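Autoinducer 2-binding protein LsrB (Clostridium saccharobutylicum DSM 13864, PDB 6DSP) binds the quorum-sensing signal autoinducer-2 in its cyclic tetrahydroxytetrahydrofuran form, as a receptor of the bacterial solute-binding protein 2 family. Local coordinates at residues A[26-36]-A[106-114]; A[62-72]-A[84-95]. One frame throughout, in Å; residues are numbered along the deposited sequence.

Interaction 1. Residues A[26-36]-A[106-114]. With PAV ((2R,4S)-2-methyl-2,3,3,4-tetrahydroxytetrahydrofuran), chain C.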
loop_
_atom_site.group_PDB
_atom_site.type_symbol
_atom_site.label_atom_id
_atom_site.label_comp_id
_atom_site.label_asym_id
_atom_site.label_seq_id
_atom_site.Cartn_x
_atom_site.Cartn_y
_atom_site.Cartn_z
ATOM N N PHE A 26 -14.796 4.636 -5.998
ATOM C CA PHE A 26 -13.600 3.969 -5.493
ATOM C C PHE A 26 -12.414 4.573 -6.231
ATOM O O PHE A 26 -12.299 4.422 -7.459
ATOM C CB PHE A 26 -13.733 2.463 -5.744
ATOM C CG PHE A 26 -12.597 1.616 -5.203
ATOM C CD1 PHE A 26 -12.166 1.754 -3.888
ATOM C CD2 PHE A 26 -12.026 0.616 -5.972
ATOM C CE1 PHE A 26 -11.189 0.887 -3.367
ATOM C CE2 PHE A 26 -11.041 -0.219 -5.455
ATOM C CZ PHE A 26 -10.605 -0.063 -4.160
ATOM N N ILE A 27 -11.546 5.250 -5.495
ATOM C CA ILE A 27 -10.478 6.053 -6.089
ATOM C C ILE A 27 -9.124 5.451 -5.716
ATOM O O ILE A 27 -8.785 5.372 -4.524
ATOM C CB ILE A 27 -10.543 7.527 -5.654
ATOM C CG1 ILE A 27 -11.931 8.114 -5.963
ATOM C CG2 ILE A 27 -9.408 8.316 -6.338
ATOM C CD1 ILE A 27 -12.138 9.535 -5.461
ATOM N N PRO A 28 -8.320 5.032 -6.698
ATOM C CA PRO A 28 -6.996 4.487 -6.436
ATOM C C PRO A 28 -5.959 5.607 -6.450
ATOM O O PRO A 28 -6.247 6.742 -6.831
ATOM C CB PRO A 28 -6.780 3.599 -7.666
ATOM C CG PRO A 28 -7.425 4.402 -8.795
ATOM C CD PRO A 28 -8.661 4.980 -8.147
ATOM N N LYS A 29 -4.733 5.269 -6.029
ATOM C CA LYS A 29 -3.654 6.245 -6.197
ATOM C C LYS A 29 -3.405 6.545 -7.669
ATOM O O LYS A 29 -3.047 7.682 -8.015
ATOM C CB LYS A 29 -2.360 5.745 -5.549
ATOM C CG LYS A 29 -2.359 5.749 -4.061
ATOM C CD LYS A 29 -0.974 5.319 -3.523
ATOM C CE LYS A 29 -0.907 5.228 -2.016
ATOM N NZ LYS A 29 0.420 4.650 -1.630
ATOM N N LEU A 30 -3.562 5.548 -8.533
ATOM C CA LEU A 30 -3.562 5.699 -9.979
ATOM C C LEU A 30 -4.195 4.452 -10.566
ATOM O O LEU A 30 -4.199 3.384 -9.928
ATOM C CB LEU A 30 -2.138 5.872 -10.539
ATOM C CG LEU A 30 -1.173 4.676 -10.558
ATOM C CD1 LEU A 30 0.107 5.049 -11.303
ATOM C CD2 LEU A 30 -0.831 4.209 -9.137
ATOM N N THR A 31 -4.770 4.595 -11.757
ATOM C CA THR A 31 -5.263 3.426 -12.479
ATOM C C THR A 31 -4.125 2.773 -13.266
ATOM O O THR A 31 -3.048 3.346 -13.427
ATOM C CB THR A 31 -6.360 3.825 -13.456
ATOM O OG1 THR A 31 -5.850 4.812 -14.342
ATOM C CG2 THR A 31 -7.569 4.398 -12.696
ATOM N N GLY A 32 -4.345 1.545 -13.730
ATOM C CA GLY A 32 -3.354 0.919 -14.599
ATOM C C GLY A 32 -2.092 0.423 -13.920
ATOM O O GLY A 32 -1.086 0.194 -14.591
ATOM N N ASN A 33 -2.073 0.375 -12.613
ATOM C CA ASN A 33 -1.107 -0.360 -11.819
ATOM C C ASN A 33 -1.814 -1.587 -11.264
ATOM O O ASN A 33 -2.971 -1.502 -10.838
ATOM C CB ASN A 33 -0.672 0.553 -10.673
ATOM C CG ASN A 33 0.297 -0.104 -9.706
ATOM O OD1 ASN A 33 -0.096 -0.836 -8.792
ATOM N ND2 ASN A 33 1.575 0.217 -9.858
ATOM N N ALA A 34 -1.119 -2.718 -11.278
ATOM C CA ALA A 34 -1.758 -3.992 -10.991
ATOM C C ALA A 34 -2.398 -4.037 -9.602
ATOM O O ALA A 34 -3.442 -4.664 -9.421
ATOM C CB ALA A 34 -0.748 -5.124 -11.151
ATOM N N PHE A 35 -1.783 -3.400 -8.598
ATOM C CA PHE A 35 -2.350 -3.407 -7.250
ATOM C C PHE A 35 -3.758 -2.833 -7.272
ATOM O O PHE A 35 -4.693 -3.392 -6.663
ATOM C CB PHE A 35 -1.466 -2.568 -6.328
ATOM C CG PHE A 35 -1.981 -2.456 -4.922
ATOM C CD1 PHE A 35 -1.743 -3.447 -3.962
ATOM C CD2 PHE A 35 -2.770 -1.374 -4.575
ATOM C CE1 PHE A 35 -2.234 -3.330 -2.663
ATOM C CE2 PHE A 35 -3.269 -1.236 -3.277
ATOM C CZ PHE A 35 -3.013 -2.233 -2.329
ATOM N N PHE A 36 -3.923 -1.701 -7.953
ATOM C CA PHE A 36 -5.195 -0.991 -7.956
ATOM C C PHE A 36 -6.201 -1.659 -8.865
ATOM O O PHE A 36 -7.393 -1.716 -8.538
ATOM C CB PHE A 36 -4.944 0.477 -8.301
ATOM C CG PHE A 36 -4.160 1.147 -7.218
ATOM C CD1 PHE A 36 -4.780 1.456 -6.008
ATOM C CD2 PHE A 36 -2.804 1.387 -7.322
ATOM C CE1 PHE A 36 -4.070 1.983 -4.940
ATOM C CE2 PHE A 36 -2.098 1.934 -6.229
ATOM C CZ PHE A 36 -2.759 2.247 -5.054
ATOM N N VAL A 106 -17.204 9.875 3.369
ATOM C CA VAL A 106 -15.797 9.749 2.991
ATOM C C VAL A 106 -15.142 8.630 3.798
ATOM O O VAL A 106 -15.156 8.661 5.039
ATOM C CB VAL A 106 -15.034 11.073 3.173
ATOM C CG1 VAL A 106 -13.564 10.899 2.834
ATOM C CG2 VAL A 106 -15.680 12.205 2.318
ATOM N N THR A 107 -14.570 7.657 3.095
ATOM C CA THR A 107 -13.752 6.620 3.718
ATOM C C THR A 107 -12.433 6.526 2.963
ATOM O O THR A 107 -12.303 7.012 1.828
ATOM C CB THR A 107 -14.427 5.224 3.695
ATOM O OG1 THR A 107 -14.614 4.788 2.343
ATOM C CG2 THR A 107 -15.768 5.214 4.458
ATOM N N THR A 108 -11.459 5.831 3.561
ATOM C CA THR A 108 -10.182 5.610 2.901
ATOM C C THR A 108 -9.819 4.129 2.917
ATOM O O THR A 108 -10.366 3.336 3.686
ATOM C CB THR A 108 -9.058 6.438 3.535
ATOM O OG1 THR A 108 -9.139 6.264 4.953
ATOM C CG2 THR A 108 -9.227 7.924 3.202
ATOM N N TRP A 109 -8.857 3.765 2.076
ATOM C CA TRP A 109 -8.259 2.443 2.105
ATOM C C TRP A 109 -6.825 2.607 1.651
ATOM O O TRP A 109 -6.522 3.557 0.914
ATOM C CB TRP A 109 -9.053 1.487 1.184
ATOM C CG TRP A 109 -8.858 1.770 -0.293
ATOM C CD1 TRP A 109 -9.284 2.888 -0.988
ATOM C CD2 TRP A 109 -8.116 0.983 -1.220
ATOM N NE1 TRP A 109 -8.846 2.813 -2.312
ATOM C CE2 TRP A 109 -8.111 1.665 -2.473
ATOM C CE3 TRP A 109 -7.441 -0.234 -1.120
ATOM C CZ2 TRP A 109 -7.464 1.156 -3.604
ATOM C CZ3 TRP A 109 -6.800 -0.746 -2.259
ATOM C CH2 TRP A 109 -6.838 -0.050 -3.491
ATOM N N ASP A 110 -5.955 1.671 2.062
ATOM C CA ASP A 110 -4.581 1.572 1.552
ATOM C C ASP A 110 -3.676 2.674 2.095
ATOM O O ASP A 110 -2.789 2.391 2.910
ATOM C CB ASP A 110 -4.584 1.477 0.019
ATOM C CG ASP A 110 -3.195 1.403 -0.566
ATOM O OD1 ASP A 110 -2.389 0.589 -0.049
ATOM O OD2 ASP A 110 -2.930 2.103 -1.588
ATOM N N SER A 111 -3.902 3.929 1.713
ATOM C CA SER A 111 -3.121 5.055 2.223
ATOM C C SER A 111 -4.063 6.137 2.735
ATOM O O SER A 111 -4.880 6.681 1.970
ATOM C CB SER A 111 -2.183 5.622 1.156
ATOM O OG SER A 111 -1.374 6.594 1.805
ATOM N N ASP A 112 -3.949 6.436 4.020
ATOM C CA ASP A 112 -4.925 7.232 4.742
ATOM C C ASP A 112 -4.726 8.732 4.495
ATOM O O ASP A 112 -3.759 9.174 3.848
ATOM C CB ASP A 112 -4.779 6.940 6.244
ATOM C CG ASP A 112 -6.089 7.076 7.022
ATOM O OD1 ASP A 112 -7.139 7.531 6.486
ATOM O OD2 ASP A 112 -6.054 6.717 8.210
ATOM N N VAL A 113 -5.703 9.501 4.985
ATOM C CA VAL A 113 -5.619 10.960 5.013
ATOM C C VAL A 113 -5.719 11.423 6.468
ATOM O O VAL A 113 -5.773 10.594 7.388
ATOM C CB VAL A 113 -6.728 11.607 4.148
ATOM C CG1 VAL A 113 -6.611 11.123 2.735
ATOM C CG2 VAL A 113 -8.108 11.263 4.727
ATOM N N ASP A 114 -5.814 12.736 6.708
ATOM C CA ASP A 114 -6.016 13.228 8.060
ATOM C C ASP A 114 -7.292 12.588 8.597
ATOM O O ASP A 114 -8.340 12.684 7.940
ATOM C CB ASP A 114 -6.168 14.751 8.000
ATOM C CG ASP A 114 -6.315 15.417 9.358
ATOM O OD1 ASP A 114 -6.786 14.776 10.290
ATOM O OD2 ASP A 114 -5.982 16.621 9.434
HETATM O O2 PAV C . 2.961 -0.814 -1.448
HETATM C C2 PAV C . 1.715 -0.556 -2.128
HETATM C C1 PAV C . 1.059 -1.842 -2.678
HETATM O O5 PAV C . 2.147 0.175 -3.406
HETATM C C5 PAV C . 1.083 0.919 -3.815
HETATM C C4 PAV C . 0.024 0.878 -2.698
HETATM O O4 PAV C . -0.503 2.180 -2.461
HETATM C C3 PAV C . 0.828 0.294 -1.531
HETATM O O3 PAV C . -0.013 -0.411 -0.660
HETATM O O13 PAV C . 1.523 1.320 -0.858
#

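Interaction 2. Residues A[62-72]-A[84-95]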
loop_
_atom_site.group_PDB
_atom_site.type_symbol
_atom_site.label_atom_id
_atom_site.label_comp_id
_atom_site.label_asym_id
_atom_site.label_seq_id
_atom_site.Cartn_x
_atom_site.Cartn_y
_atom_site.Cartn_z
ATOM N N ALA A 62 -0.099 9.263 -10.599
ATOM C CA ALA A 62 -0.293 9.407 -9.163
ATOM C C ALA A 62 -0.071 10.878 -8.843
ATOM O O ALA A 62 1.069 11.336 -8.758
ATOM C CB ALA A 62 0.687 8.505 -8.412
ATOM N N SER A 63 -1.159 11.614 -8.628
ATOM C CA SER A 63 -1.078 13.072 -8.505
ATOM C C SER A 63 -2.171 13.569 -7.570
ATOM O O SER A 63 -3.348 13.298 -7.824
ATOM C CB SER A 63 -1.302 13.654 -9.904
ATOM O OG SER A 63 -1.667 15.016 -9.827
ATOM N N ALA A 64 -1.811 14.321 -6.519
ATOM C CA ALA A 64 -2.845 14.841 -5.620
ATOM C C ALA A 64 -3.821 15.749 -6.366
ATOM O O ALA A 64 -5.041 15.662 -6.162
ATOM C CB ALA A 64 -2.201 15.624 -4.473
ATOM N N ALA A 65 -3.302 16.607 -7.257
ATOM C CA ALA A 65 -4.186 17.476 -8.036
ATOM C C ALA A 65 -5.167 16.642 -8.868
ATOM O O ALA A 65 -6.355 16.987 -8.983
ATOM C CB ALA A 65 -3.358 18.402 -8.927
ATOM N N SER A 66 -4.702 15.545 -9.453
ATOM C CA SER A 66 -5.620 14.693 -10.184
ATOM C C SER A 66 -6.661 14.102 -9.261
ATOM O O SER A 66 -7.845 14.028 -9.618
ATOM C CB SER A 66 -4.893 13.577 -10.865
ATOM O OG SER A 66 -5.838 12.771 -11.510
ATOM N N GLN A 67 -6.248 13.651 -8.066
ATOM C CA GLN A 67 -7.230 13.053 -7.155
ATOM C C GLN A 67 -8.270 14.078 -6.714
ATOM O O GLN A 67 -9.463 13.742 -6.620
ATOM C CB GLN A 67 -6.570 12.400 -5.939
ATOM C CG GLN A 67 -5.715 11.203 -6.319
ATOM C CD GLN A 67 -5.339 10.396 -5.091
ATOM O OE1 GLN A 67 -4.871 10.959 -4.084
ATOM N NE2 GLN A 67 -5.560 9.103 -5.136
ATOM N N VAL A 68 -7.857 15.348 -6.497
ATOM C CA VAL A 68 -8.830 16.388 -6.178
ATOM C C VAL A 68 -9.854 16.494 -7.301
ATOM O O VAL A 68 -11.055 16.624 -7.041
ATOM C CB VAL A 68 -8.113 17.729 -5.941
ATOM C CG1 VAL A 68 -9.117 18.868 -5.897
ATOM C CG2 VAL A 68 -7.315 17.680 -4.638
ATOM N N SER A 69 -9.388 16.465 -8.563
ATOM C CA SER A 69 -10.328 16.587 -9.676
ATOM C C SER A 69 -11.287 15.409 -9.688
ATOM O O SER A 69 -12.488 15.584 -9.950
ATOM C CB SER A 69 -9.605 16.619 -11.020
ATOM O OG SER A 69 -10.596 16.646 -12.069
ATOM N N VAL A 70 -10.785 14.197 -9.425
ATOM C CA VAL A 70 -11.656 13.025 -9.404
ATOM C C VAL A 70 -12.687 13.140 -8.283
ATOM O O VAL A 70 -13.882 12.855 -8.483
ATOM C CB VAL A 70 -10.823 11.732 -9.259
ATOM C CG1 VAL A 70 -11.715 10.530 -9.033
ATOM C CG2 VAL A 70 -9.912 11.510 -10.472
ATOM N N ILE A 71 -12.242 13.545 -7.086
ATOM C CA ILE A 71 -13.161 13.740 -5.958
ATOM C C ILE A 71 -14.232 14.769 -6.316
ATOM O O ILE A 71 -15.426 14.520 -6.129
ATOM C CB ILE A 71 -12.373 14.195 -4.712
ATOM C CG1 ILE A 71 -11.460 13.055 -4.224
ATOM C CG2 ILE A 71 -13.332 14.670 -3.609
ATOM C CD1 ILE A 71 -10.328 13.567 -3.344
ATOM N N ASN A 72 -13.813 15.954 -6.794
ATOM C CA ASN A 72 -14.777 17.012 -7.114
ATOM C C ASN A 72 -15.793 16.544 -8.137
ATOM O O ASN A 72 -16.991 16.834 -7.994
ATOM C CB ASN A 72 -14.049 18.225 -7.671
ATOM C CG ASN A 72 -13.217 18.976 -6.633
ATOM O OD1 ASN A 72 -13.342 18.788 -5.395
ATOM N ND2 ASN A 72 -12.372 19.858 -7.151
ATOM N N LEU A 84 -11.178 6.255 -0.869
ATOM C CA LEU A 84 -9.980 6.815 -1.504
ATOM C C LEU A 84 -8.701 6.235 -0.921
ATOM O O LEU A 84 -8.566 6.149 0.306
ATOM C CB LEU A 84 -9.942 8.348 -1.253
ATOM C CG LEU A 84 -8.665 9.119 -1.583
ATOM C CD1 LEU A 84 -8.468 9.180 -3.080
ATOM C CD2 LEU A 84 -8.705 10.499 -0.980
ATOM N N SER A 85 -7.741 5.935 -1.788
ATOM C CA SER A 85 -6.348 5.733 -1.375
ATOM C C SER A 85 -5.556 6.957 -1.832
ATOM O O SER A 85 -5.496 7.256 -3.037
ATOM C CB SER A 85 -5.751 4.471 -1.988
ATOM O OG SER A 85 -4.383 4.412 -1.595
ATOM N N SER A 86 -5.015 7.685 -0.870
ATOM C CA SER A 86 -4.451 9.008 -1.114
ATOM C C SER A 86 -2.966 8.969 -1.474
ATOM O O SER A 86 -2.177 8.293 -0.795
ATOM C CB SER A 86 -4.666 9.825 0.162
ATOM O OG SER A 86 -3.960 11.024 0.147
ATOM N N VAL A 87 -2.587 9.727 -2.520
ATOM C CA VAL A 87 -1.170 9.892 -2.849
ATOM C C VAL A 87 -0.486 10.932 -1.966
ATOM O O VAL A 87 0.742 10.911 -1.848
ATOM C CB VAL A 87 -0.940 10.219 -4.328
ATOM C CG1 VAL A 87 -1.522 9.182 -5.241
ATOM C CG2 VAL A 87 -1.473 11.548 -4.667
ATOM N N ASP A 88 -1.246 11.851 -1.382
ATOM C CA ASP A 88 -0.738 12.901 -0.506
ATOM C C ASP A 88 -1.918 13.394 0.307
ATOM O O ASP A 88 -2.860 14.006 -0.243
ATOM C CB ASP A 88 -0.146 14.078 -1.280
ATOM C CG ASP A 88 0.365 15.127 -0.334
ATOM O OD1 ASP A 88 1.344 14.866 0.380
ATOM O OD2 ASP A 88 -0.227 16.197 -0.253
ATOM N N ALA A 89 -1.875 13.186 1.609
ATOM C CA ALA A 89 -3.049 13.503 2.417
ATOM C C ALA A 89 -3.348 14.987 2.389
ATOM O O ALA A 89 -4.502 15.395 2.236
ATOM C CB ALA A 89 -2.839 13.023 3.853
ATOM N N ALA A 90 -2.329 15.827 2.574
ATOM C CA ALA A 90 -2.570 17.252 2.682
ATOM C C ALA A 90 -3.236 17.774 1.424
ATOM O O ALA A 90 -4.085 18.663 1.493
ATOM C CB ALA A 90 -1.262 17.993 2.963
ATOM N N GLY A 91 -2.862 17.243 0.265
ATOM C CA GLY A 91 -3.380 17.732 -1.006
ATOM C C GLY A 91 -4.802 17.356 -1.308
ATOM O O GLY A 91 -5.361 17.889 -2.270
ATOM N N VAL A 92 -5.426 16.489 -0.524
ATOM C CA VAL A 92 -6.837 16.192 -0.738
ATOM C C VAL A 92 -7.705 16.603 0.434
ATOM O O VAL A 92 -8.927 16.393 0.385
ATOM C CB VAL A 92 -7.085 14.710 -1.083
ATOM C CG1 VAL A 92 -6.504 14.401 -2.451
ATOM C CG2 VAL A 92 -6.555 13.801 0.026
ATOM N N LYS A 93 -7.126 17.198 1.476
ATOM C CA LYS A 93 -7.904 17.532 2.668
ATOM C C LYS A 93 -9.092 18.439 2.325
ATOM O O LYS A 93 -10.234 18.171 2.727
ATOM C CB LYS A 93 -7.007 18.152 3.744
ATOM C CG LYS A 93 -7.688 18.349 5.085
ATOM C CD LYS A 93 -6.744 18.926 6.104
ATOM C CE LYS A 93 -7.417 18.945 7.463
ATOM N NZ LYS A 93 -6.598 19.598 8.510
ATOM N N ASP A 94 -8.842 19.550 1.609
ATOM C CA ASP A 94 -9.919 20.496 1.310
ATOM C C ASP A 94 -11.000 19.858 0.442
ATOM O O ASP A 94 -12.204 20.061 0.681
ATOM C CB ASP A 94 -9.381 21.738 0.606
ATOM C CG ASP A 94 -8.493 22.589 1.489
ATOM O OD1 ASP A 94 -8.391 22.388 2.710
ATOM O OD2 ASP A 94 -7.874 23.505 0.931
ATOM N N ALA A 95 -10.613 19.057 -0.550
ATOM C CA ALA A 95 -11.621 18.436 -1.397
ATOM C C ALA A 95 -12.482 17.464 -0.593
ATOM O O ALA A 95 -13.681 17.322 -0.861
ATOM C CB ALA A 95 -10.930 17.705 -2.542
HETATM O O HOH W 1 -15.051 17.874 -3.408
#

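Interaction 1. Residues A[26-36]-A[106-114]
Trp109 meets three phenylalanines of the 26-36 segment, each in a different attitude, and together they form an aromatic cluster, of which Phe35 and Phe36 reach the ligand. Phe26 puts its CE1 over one face of the indole, toward the rim, 3.3 Å from Trp109 CE2, the rings meeting obliquely. The Phe35 ring runs nearly parallel to the indole (2°) but in a displaced plane, so they meet rim to rim, its CE2 3.7 Å from Trp109 CZ3. Phe36 stands steeply to the indole, at 79°, and brings CD1 to within 3.6 Å of Trp109 CH2. Placing CG of Trp109 between its own backbone N and carbonyl carbon (chi1 72°) swings the indole toward the 26-36 segment, where NE1 makes a weak 3.4 Å hydrogen bond to Ile27 O. Next along the chain, Asp110 presents both carboxylate oxygens to the ligand: OD1 accepts from O3 and OD2 from O4, each at 2.6 Å. Lys29, extended beyond CG and running alongside Ser111 CB, donates from NZ to the same O4 at 2.8 Å and also forms a salt bridge with Asp167. Methyl carbon C1 of the ligand rests over one face of Phe35, while the edge of Phe36 borders O4. O4 thus both donates to a carboxylate and accepts from an ammonium group, and the aromatic walls add apolar contact, suiting a small, hydroxyl-rich ligand with one methyl group.

Interaction 2. Residues A[62-72]-A[84-95]
Gln67 reaches from its helix to the loop that follows strand 81-84 and uses both ends of its amide on the backbone there. CG anti to the carbonyl carbon (chi1 -65°) and an extended chain carry the amide to the loop. OE1 accepts from Val87 N at 3.0 Å in a nearly straight bond (173°), while NE2 donates to Ser85 O at 2.8 Å, with that oxygen close to the amide plane. NE2 has a second acceptor in Pro28 O, so three bonds fix the rotation of this buried amide. The helix starts are satisfied more locally: Ser63 OG caps Ser66 N, and Asp88 OD2 caps Gly91 N, while Asp88 OD1 bonds Thr164. Farther along, a water donates to both Asn72 OD1 and Ala95 O, bridging the helices. Between these polar points the contact is largely apolar. Val87 packs CG2 against Ala64 N and CG1 against Ala62 CB. Val92 fits as a knob among Ala64, Gln67, Val68 and Ile71, and Ala95 CB lies against Val68 CG1. The axes of 64-72 and 89-95 approach to 8.8 Å and cross at -22°, the near-parallel pairing of successive helices on one face of a Rossmann-like alpha/beta domain, here in the periplasmic binding protein fold.

Both interactions belong to the same lobe, that of the mixed sheet, and their centres are about 10 Å apart. Along the chain the order is 26-36, 62-72, 84-95 and 106-114, so interaction 1 joins the outer pair of segments and interaction 2 the inner pair. Strand 81-84 lies between strands 23-27 and 105-109, and the loop after it is where the two meet: Ser85 N is 3.0 Å from Ile27 O, and Ser85 OG hydrogen-bonds Asp110 OD2 at 2.7 Å. Interaction 1 supplies pocket residues at the C-terminal ends of the strands, whereas interaction 2 pairs helices beside the sheet and, through Gln67, probably helps to position the loop carrying Ser85, a second-shell partner of the ligand-binding carboxylate.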